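HRDC domain-containing protein (Bifidobacterium adolescentis ATCC 15703, PDB 3CYM) is of unknown function but probably acts as a 3'-5' exonuclease on nucleic acids. Local coordinates at residues P18-Y30 with G68-A82. Residues are numbered along the deposited sequence; the frame is centred on the assembly and turned at random.
Sequences PNVIDTLPAFRDY and GIGLLDPQALAAAGA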
ATOM      1  N   PRO A  18       1.118  25.134  -7.528  1.00 17.95           N
ATOM      2  CA  PRO A  18       1.016  25.726  -6.193  1.00 19.27           C
ATOM      3  C   PRO A  18       2.345  25.769  -5.446  1.00 17.49           C
ATOM      4  O   PRO A  18       3.249  24.987  -5.739  1.00 24.73           O
ATOM      5  CB  PRO A  18       0.043  24.791  -5.457  1.00 11.83           C
ATOM      6  CG  PRO A  18      -0.482  23.861  -6.480  1.00 18.92           C
ATOM      7  CD  PRO A  18       0.497  23.806  -7.587  1.00 14.73           C
ATOM      8  N   ASN A  19       2.451  26.694  -4.492  1.00 20.49           N
ATOM      9  CA  ASN A  19       3.542  26.707  -3.537  1.00 19.54           C
ATOM     10  C   ASN A  19       3.192  25.752  -2.418  1.00 21.15           C
ATOM     11  O   ASN A  19       2.016  25.508  -2.149  1.00 29.33           O
ATOM     12  CB  ASN A  19       3.748  28.103  -2.946  1.00 24.56           C
ATOM     13  CG  ASN A  19       4.046  29.155  -3.992  1.00 24.21           C
ATOM     14  OD1 ASN A  19       4.396  28.845  -5.132  1.00 26.85           O
ATOM     15  ND2 ASN A  19       3.916  30.418  -3.602  1.00 20.05           N
ATOM     16  N   VAL A  20       4.207  25.212  -1.766  1.00 18.24           N
ATOM     17  CA  VAL A  20       3.992  24.325  -0.631  1.00 23.45           C
ATOM     18  C   VAL A  20       3.524  25.132   0.596  1.00 21.37           C
ATOM     19  O   VAL A  20       3.981  26.252   0.835  1.00 21.51           O
ATOM     20  CB  VAL A  20       5.249  23.437  -0.359  1.00 22.98           C
ATOM     21  CG1 VAL A  20       6.476  24.287  -0.099  1.00 30.09           C
ATOM     22  CG2 VAL A  20       5.017  22.436   0.770  1.00 24.97           C
ATOM     23  N   ILE A  21       2.554  24.578   1.317  1.00 17.44           N
ATOM     24  CA  ILE A  21       2.104  25.130   2.577  1.00 17.91           C
ATOM     25  C   ILE A  21       2.927  24.485   3.691  1.00 20.74           C
ATOM     26  O   ILE A  21       2.832  23.275   3.940  1.00 12.46           O
ATOM     27  CB  ILE A  21       0.599  24.918   2.778  1.00 16.44           C
ATOM     28  CG1 ILE A  21      -0.181  25.688   1.703  1.00 20.54           C
ATOM     29  CG2 ILE A  21       0.184  25.395   4.142  1.00 18.82           C
ATOM     30  CD1 ILE A  21      -1.610  25.241   1.508  1.00 14.55           C
ATOM     31  N   ASP A  22       3.766  25.299   4.325  1.00 24.71           N
ATOM     32  CA  ASP A  22       4.698  24.812   5.341  1.00 22.61           C
ATOM     33  C   ASP A  22       4.814  25.718   6.562  1.00 24.53           C
ATOM     34  O   ASP A  22       5.669  25.498   7.420  1.00 26.84           O
ATOM     35  CB  ASP A  22       6.083  24.504   4.738  1.00 21.08           C
ATOM     36  CG  ASP A  22       6.732  25.701   4.034  1.00 20.64           C
ATOM     37  OD1 ASP A  22       7.663  25.446   3.239  1.00 25.00           O
ATOM     38  OD2 ASP A  22       6.343  26.876   4.246  1.00 29.07           O
ATOM     39  N   THR A  23       3.957  26.736   6.629  1.00 24.17           N
ATOM     40  CA  THR A  23       3.890  27.616   7.799  1.00 25.58           C
ATOM     41  C   THR A  23       2.494  27.591   8.428  1.00 30.89           C
ATOM     42  O   THR A  23       1.507  27.304   7.745  1.00 32.18           O
ATOM     43  CB  THR A  23       4.277  29.079   7.461  1.00 23.67           C
ATOM     44  OG1 THR A  23       3.343  29.633   6.526  1.00 27.21           O
ATOM     45  CG2 THR A  23       5.680  29.156   6.878  1.00 14.11           C
ATOM     46  N   LEU A  24       2.424  27.874   9.729  1.00 30.91           N
ATOM     47  CA  LEU A  24       1.143  27.976  10.433  1.00 27.52           C
ATOM     48  C   LEU A  24       0.140  28.974   9.817  1.00 29.64           C
ATOM     49  O   LEU A  24      -1.012  28.587   9.602  1.00 32.06           O
ATOM     50  CB  LEU A  24       1.332  28.219  11.941  1.00 31.57           C
ATOM     51  CG  LEU A  24       0.065  28.291  12.809  1.00 26.92           C
ATOM     52  CD1 LEU A  24      -0.573  26.920  12.970  1.00 27.52           C
ATOM     53  CD2 LEU A  24       0.352  28.913  14.171  1.00 23.83           C
ATOM     54  N   PRO A  25       0.559  30.233   9.499  1.00 28.13           N
ATOM     55  CA  PRO A  25      -0.425  31.122   8.853  1.00 28.52           C
ATOM     56  C   PRO A  25      -0.963  30.612   7.510  1.00 23.34           C
ATOM     57  O   PRO A  25      -2.145  30.787   7.230  1.00 21.90           O
ATOM     58  CB  PRO A  25       0.355  32.427   8.643  1.00 27.74           C
ATOM     59  CG  PRO A  25       1.442  32.382   9.640  1.00 27.81           C
ATOM     60  CD  PRO A  25       1.843  30.940   9.693  1.00 28.66           C
ATOM     61  N   ALA A  26      -0.115  29.967   6.714  1.00 23.53           N
ATOM     62  CA  ALA A  26      -0.533  29.451   5.404  1.00 24.01           C
ATOM     63  C   ALA A  26      -1.475  28.255   5.534  1.00 20.47           C
ATOM     64  O   ALA A  26      -2.346  28.053   4.686  1.00 18.22           O
ATOM     65  CB  ALA A  26       0.672  29.096   4.554  1.00 27.00           C
ATOM     66  N   PHE A  27      -1.288  27.482   6.606  1.00 22.25           N
ATOM     67  CA  PHE A  27      -2.178  26.380   6.980  1.00 18.54           C
ATOM     68  C   PHE A  27      -3.566  26.855   7.434  1.00 22.08           C
ATOM     69  O   PHE A  27      -4.586  26.307   6.996  1.00 20.63           O
ATOM     70  CB  PHE A  27      -1.522  25.522   8.074  1.00 20.76           C
ATOM     71  CG  PHE A  27      -2.390  24.398   8.569  1.00 25.27           C
ATOM     72  CD1 PHE A  27      -2.476  23.205   7.856  1.00 19.08           C
ATOM     73  CD2 PHE A  27      -3.119  24.529   9.758  1.00 24.76           C
ATOM     74  CE1 PHE A  27      -3.279  22.164   8.305  1.00 15.38           C
ATOM     75  CE2 PHE A  27      -3.934  23.495  10.213  1.00 23.70           C
ATOM     76  CZ  PHE A  27      -4.013  22.304   9.489  1.00 23.89           C
ATOM     77  N   ARG A  28      -3.600  27.857   8.321  1.00 20.09           N
ATOM     78  CA  ARG A  28      -4.856  28.430   8.798  1.00 17.25           C
ATOM     79  C   ARG A  28      -5.608  29.106   7.653  1.00 21.84           C
ATOM     80  O   ARG A  28      -6.833  29.156   7.666  1.00 22.69           O
ATOM     81  CB  ARG A  28      -4.644  29.446   9.932  1.00 16.69           C
ATOM     82  CG  ARG A  28      -3.750  29.005  11.096  1.00 19.93           C
ATOM     83  CD  ARG A  28      -4.415  28.045  12.085  1.00 36.18           C
ATOM     84  NE  ARG A  28      -5.020  28.724  13.238  1.00 43.29           N
ATOM     85  CZ  ARG A  28      -6.332  28.779  13.491  1.00 46.50           C
ATOM     86  NH1 ARG A  28      -7.207  28.200  12.675  1.00 40.64           N
ATOM     87  NH2 ARG A  28      -6.776  29.420  14.569  1.00 42.62           N
ATOM     88  N   ASP A  29      -4.869  29.624   6.673  1.00 18.64           N
ATOM     89  CA  ASP A  29      -5.478  30.256   5.503  1.00 22.24           C
ATOM     90  C   ASP A  29      -6.149  29.238   4.586  1.00 19.82           C
ATOM     91  O   ASP A  29      -7.273  29.461   4.122  1.00 21.10           O
ATOM     92  CB  ASP A  29      -4.454  31.076   4.703  1.00 23.92           C
ATOM     93  CG  ASP A  29      -5.073  31.746   3.474  1.00 31.60           C
ATOM     94  OD1 ASP A  29      -6.128  32.407   3.616  1.00 40.28           O
ATOM     95  OD2 ASP A  29      -4.510  31.611   2.366  1.00 34.09           O
ATOM     96  N   TYR A  30      -5.457  28.132   4.321  1.00 21.10           N
ATOM     97  CA  TYR A  30      -6.005  27.076   3.471  1.00 20.40           C
ATOM     98  C   TYR A  30      -7.207  26.404   4.111  1.00 15.98           C
ATOM     99  O   TYR A  30      -8.175  26.122   3.427  1.00 17.29           O
ATOM    100  CB  TYR A  30      -4.946  26.033   3.085  1.00 17.19           C
ATOM    101  CG  TYR A  30      -5.420  25.101   1.989  1.00 15.19           C
ATOM    102  CD1 TYR A  30      -5.669  25.579   0.707  1.00 15.04           C
ATOM    103  CD2 TYR A  30      -5.632  23.742   2.236  1.00 14.56           C
ATOM    104  CE1 TYR A  30      -6.107  24.734  -0.308  1.00 12.45           C
ATOM    105  CE2 TYR A  30      -6.069  22.890   1.218  1.00  6.17           C
ATOM    106  CZ  TYR A  30      -6.308  23.396  -0.045  1.00 13.81           C
ATOM    107  OH  TYR A  30      -6.754  22.571  -1.051  1.00 13.14           O
ATOM    108  N   GLY A  68      -8.901  25.680  -4.212  1.00 15.14           N
ATOM    109  CA  GLY A  68      -7.794  25.306  -5.078  1.00 19.37           C
ATOM    110  C   GLY A  68      -6.931  24.226  -4.468  1.00 15.69           C
ATOM    111  O   GLY A  68      -7.349  23.543  -3.535  1.00 20.62           O
ATOM    112  N   ILE A  69      -5.718  24.082  -4.991  1.00 18.47           N
ATOM    113  CA  ILE A  69      -4.817  23.003  -4.570  1.00 14.89           C
ATOM    114  C   ILE A  69      -3.932  23.426  -3.398  1.00 17.39           C
ATOM    115  O   ILE A  69      -3.269  24.478  -3.443  1.00 19.73           O
ATOM    116  CB  ILE A  69      -3.955  22.468  -5.766  1.00 17.98           C
ATOM    117  CG1 ILE A  69      -4.853  22.007  -6.928  1.00 10.93           C
ATOM    118  CG2 ILE A  69      -3.008  21.354  -5.317  1.00  2.14           C
ATOM    119  CD1 ILE A  69      -4.108  21.616  -8.209  1.00  9.95           C
ATOM    120  N   GLY A  70      -3.960  22.616  -2.337  1.00 18.85           N
ATOM    121  CA  GLY A  70      -3.022  22.750  -1.223  1.00 12.88           C
ATOM    122  C   GLY A  70      -2.026  21.609  -1.170  1.00 14.67           C
ATOM    123  O   GLY A  70      -2.424  20.447  -1.084  1.00 18.79           O
ATOM    124  N   LEU A  71      -0.736  21.942  -1.221  1.00 10.56           N
ATOM    125  CA  LEU A  71       0.339  20.972  -1.025  1.00 16.67           C
ATOM    126  C   LEU A  71       0.924  21.189   0.361  1.00 15.82           C
ATOM    127  O   LEU A  71       1.627  22.163   0.591  1.00 17.97           O
ATOM    128  CB  LEU A  71       1.435  21.114  -2.097  1.00 14.51           C
ATOM    129  CG  LEU A  71       1.036  21.114  -3.577  1.00  7.81           C
ATOM    130  CD1 LEU A  71       2.259  21.085  -4.437  1.00  2.00           C
ATOM    131  CD2 LEU A  71       0.176  19.927  -3.902  1.00  3.22           C
ATOM    132  N   LEU A  72       0.627  20.285   1.285  1.00 14.09           N
ATOM    133  CA  LEU A  72       0.909  20.531   2.687  1.00 15.66           C
ATOM    134  C   LEU A  72       2.105  19.704   3.138  1.00 16.65           C
ATOM    135  O   LEU A  72       2.119  18.486   2.974  1.00 17.74           O
ATOM    136  CB  LEU A  72      -0.320  20.219   3.560  1.00 14.29           C
ATOM    137  CG  LEU A  72      -1.701  20.932   3.573  1.00 21.33           C
ATOM    138  CD1 LEU A  72      -1.708  22.281   4.248  1.00 16.94           C
ATOM    139  CD2 LEU A  72      -2.399  21.045   2.234  1.00 18.23           C
ATOM    140  N   ASP A  73       3.103  20.385   3.700  1.00 11.93           N
ATOM    141  CA  ASP A  73       4.309  19.763   4.251  1.00 14.82           C
ATOM    142  C   ASP A  73       4.035  19.328   5.692  1.00 16.93           C
ATOM    143  O   ASP A  73       4.066  20.170   6.579  1.00 16.76           O
ATOM    144  CB  ASP A  73       5.446  20.804   4.217  1.00 17.41           C
ATOM    145  CG  ASP A  73       6.815  20.259   4.678  1.00 13.99           C
ATOM    146  OD1 ASP A  73       6.918  19.198   5.330  1.00 15.01           O
ATOM    147  OD2 ASP A  73       7.823  20.941   4.386  1.00 22.04           O
ATOM    148  N   PRO A  74       3.795  18.015   5.934  1.00 20.51           N
ATOM    149  CA  PRO A  74       3.409  17.548   7.274  1.00 22.34           C
ATOM    150  C   PRO A  74       4.460  17.807   8.366  1.00 22.67           C
ATOM    151  O   PRO A  74       4.103  18.215   9.470  1.00 20.84           O
ATOM    152  CB  PRO A  74       3.200  16.036   7.080  1.00 20.23           C
ATOM    153  CG  PRO A  74       2.994  15.857   5.610  1.00 15.11           C
ATOM    154  CD  PRO A  74       3.882  16.887   4.986  1.00 22.07           C
ATOM    155  N   GLN A  75       5.731  17.595   8.034  1.00 21.74           N
ATOM    156  CA  GLN A  75       6.845  17.729   8.978  1.00 20.75           C
ATOM    157  C   GLN A  75       7.063  19.174   9.415  1.00 22.34           C
ATOM    158  O   GLN A  75       7.189  19.446  10.604  1.00 22.60           O
ATOM    159  CB  GLN A  75       8.137  17.147   8.384  1.00 17.66           C
ATOM    160  CG  GLN A  75       8.146  15.620   8.261  1.00 23.15           C
ATOM    161  CD  GLN A  75       7.279  15.106   7.119  1.00 26.84           C
ATOM    162  OE1 GLN A  75       6.988  15.835   6.167  1.00 33.38           O
ATOM    163  NE2 GLN A  75       6.858  13.850   7.210  1.00 26.61           N
ATOM    164  N   ALA A  76       7.083  20.092   8.450  1.00 22.24           N
ATOM    165  CA  ALA A  76       7.149  21.524   8.739  1.00 21.13           C
ATOM    166  C   ALA A  76       5.940  22.018   9.536  1.00 21.96           C
ATOM    167  O   ALA A  76       6.092  22.849  10.423  1.00 20.76           O
ATOM    168  CB  ALA A  76       7.294  22.321   7.459  1.00 19.24           C
ATOM    169  N   LEU A  77       4.754  21.497   9.224  1.00 19.51           N
ATOM    170  CA  LEU A  77       3.525  21.928   9.892  1.00 19.90           C
ATOM    171  C   LEU A  77       3.402  21.378  11.306  1.00 18.72           C
ATOM    172  O   LEU A  77       2.828  22.031  12.169  1.00 18.02           O
ATOM    173  CB  LEU A  77       2.278  21.576   9.068  1.00 16.62           C
ATOM    174  CG  LEU A  77       2.036  22.296   7.736  1.00 19.26           C
ATOM    175  CD1 LEU A  77       0.842  21.688   7.000  1.00 18.71           C
ATOM    176  CD2 LEU A  77       1.863  23.795   7.913  1.00 16.86           C
ATOM    177  N   ALA A  78       3.937  20.183  11.539  1.00 22.77           N
ATOM    178  CA  ALA A  78       4.061  19.647  12.896  1.00 28.00           C
ATOM    179  C   ALA A  78       5.006  20.501  13.761  1.00 29.13           C
ATOM    180  O   ALA A  78       4.719  20.767  14.930  1.00 29.36           O
ATOM    181  CB  ALA A  78       4.523  18.195  12.863  1.00 25.47           C
ATOM    182  N   ALA A  79       6.123  20.925  13.168  1.00 33.13           N
ATOM    183  CA  ALA A  79       7.088  21.822  13.813  1.00 29.76           C
ATOM    184  C   ALA A  79       6.516  23.222  14.028  1.00 29.29           C
ATOM    185  O   ALA A  79       6.845  23.874  15.015  1.00 34.49           O
ATOM    186  CB  ALA A  79       8.373  21.898  13.000  1.00 30.73           C
ATOM    187  N   ALA A  80       5.656  23.671  13.112  1.00 27.31           N
ATOM    188  CA  ALA A  80       4.972  24.956  13.250  1.00 27.59           C
ATOM    189  C   ALA A  80       3.811  24.875  14.245  1.00 33.70           C
ATOM    190  O   ALA A  80       3.230  25.904  14.614  1.00 35.47           O
ATOM    191  CB  ALA A  80       4.483  25.460  11.896  1.00 21.78           C
ATOM    192  N   GLY A  81       3.483  23.656  14.674  1.00 36.63           N
ATOM    193  CA  GLY A  81       2.410  23.425  15.636  1.00 38.98           C
ATOM    194  C   GLY A  81       1.026  23.590  15.038  1.00 39.67           C
ATOM    195  O   GLY A  81       0.120  24.127  15.685  1.00 42.89           O
ATOM    196  N   ALA A  82       0.869  23.147  13.792  1.00 38.21           N
ATOM    197  CA  ALA A  82      -0.437  23.106  13.149  1.00 32.80           C
ATOM    198  C   ALA A  82      -1.291  22.023  13.805  1.00 32.98           C
ATOM    199  O   ALA A  82      -0.792  20.964  14.190  1.00 32.26           O
ATOM    200  CB  ALA A  82      -0.303  22.860  11.654  1.00 26.85           C
TER
HETATM  201  O   HOH W   1      -0.531  24.736  -1.950  1.00 15.10           O
HETATM  202  O   HOH W   2       8.067  22.736   2.489  1.00 29.69           O
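Ile21 lies opposite Leu72 in parallel pairing, its N giving a 2.7 Å hydrogen bond to Leu71 O and its O taking one of 2.9 Å from Asp73 N, and this short pairing puts 20-21 at the edge of the mixed sheet of the RNase H-like exonuclease fold. Beside Leu71, a water bridges Asn19 O, Ile69 O and Leu71 N. Helix 24-30 packs over the face carrying Ile21 and Leu72, whose side chains run side by side with Ile21 CG2 3.6 Å from Leu72 CD1. Phe27, its CG anti to the backbone N (chi1 177°), reaches down so that Ala82 CB lies over one ring face, a CH-pi contact, while Leu72 CD1 meets the ring edge and Trp84 adds an edge-to-face stack. Leu77 CD2 slips under the start of the helix, 3.5 Å from Thr23 O. Asp73 is the N-cap of helix 74-79, its OD1 accepting from Ala76 N, which approaches from above the carboxylate plane; Asp73 OD2 forms a salt bridge with Arg159 and shares a water with Asp22 OD1. At the far end Tyr30 lays its ring over Gly70 CA in a CH-pi contact, where any side chain on Gly70 would collide with it. A phenylalanine in place of Tyr30 would probably keep this CH-pi contact but leave the Gly68 carbonyl without its hydroxyl partner. That bond, Tyr30 OH to Gly68 O, measures 2.7 Å, with Gly68 O at the edge of the tyrosine ring and the hydroxyl tilted 26° from the carbonyl plane.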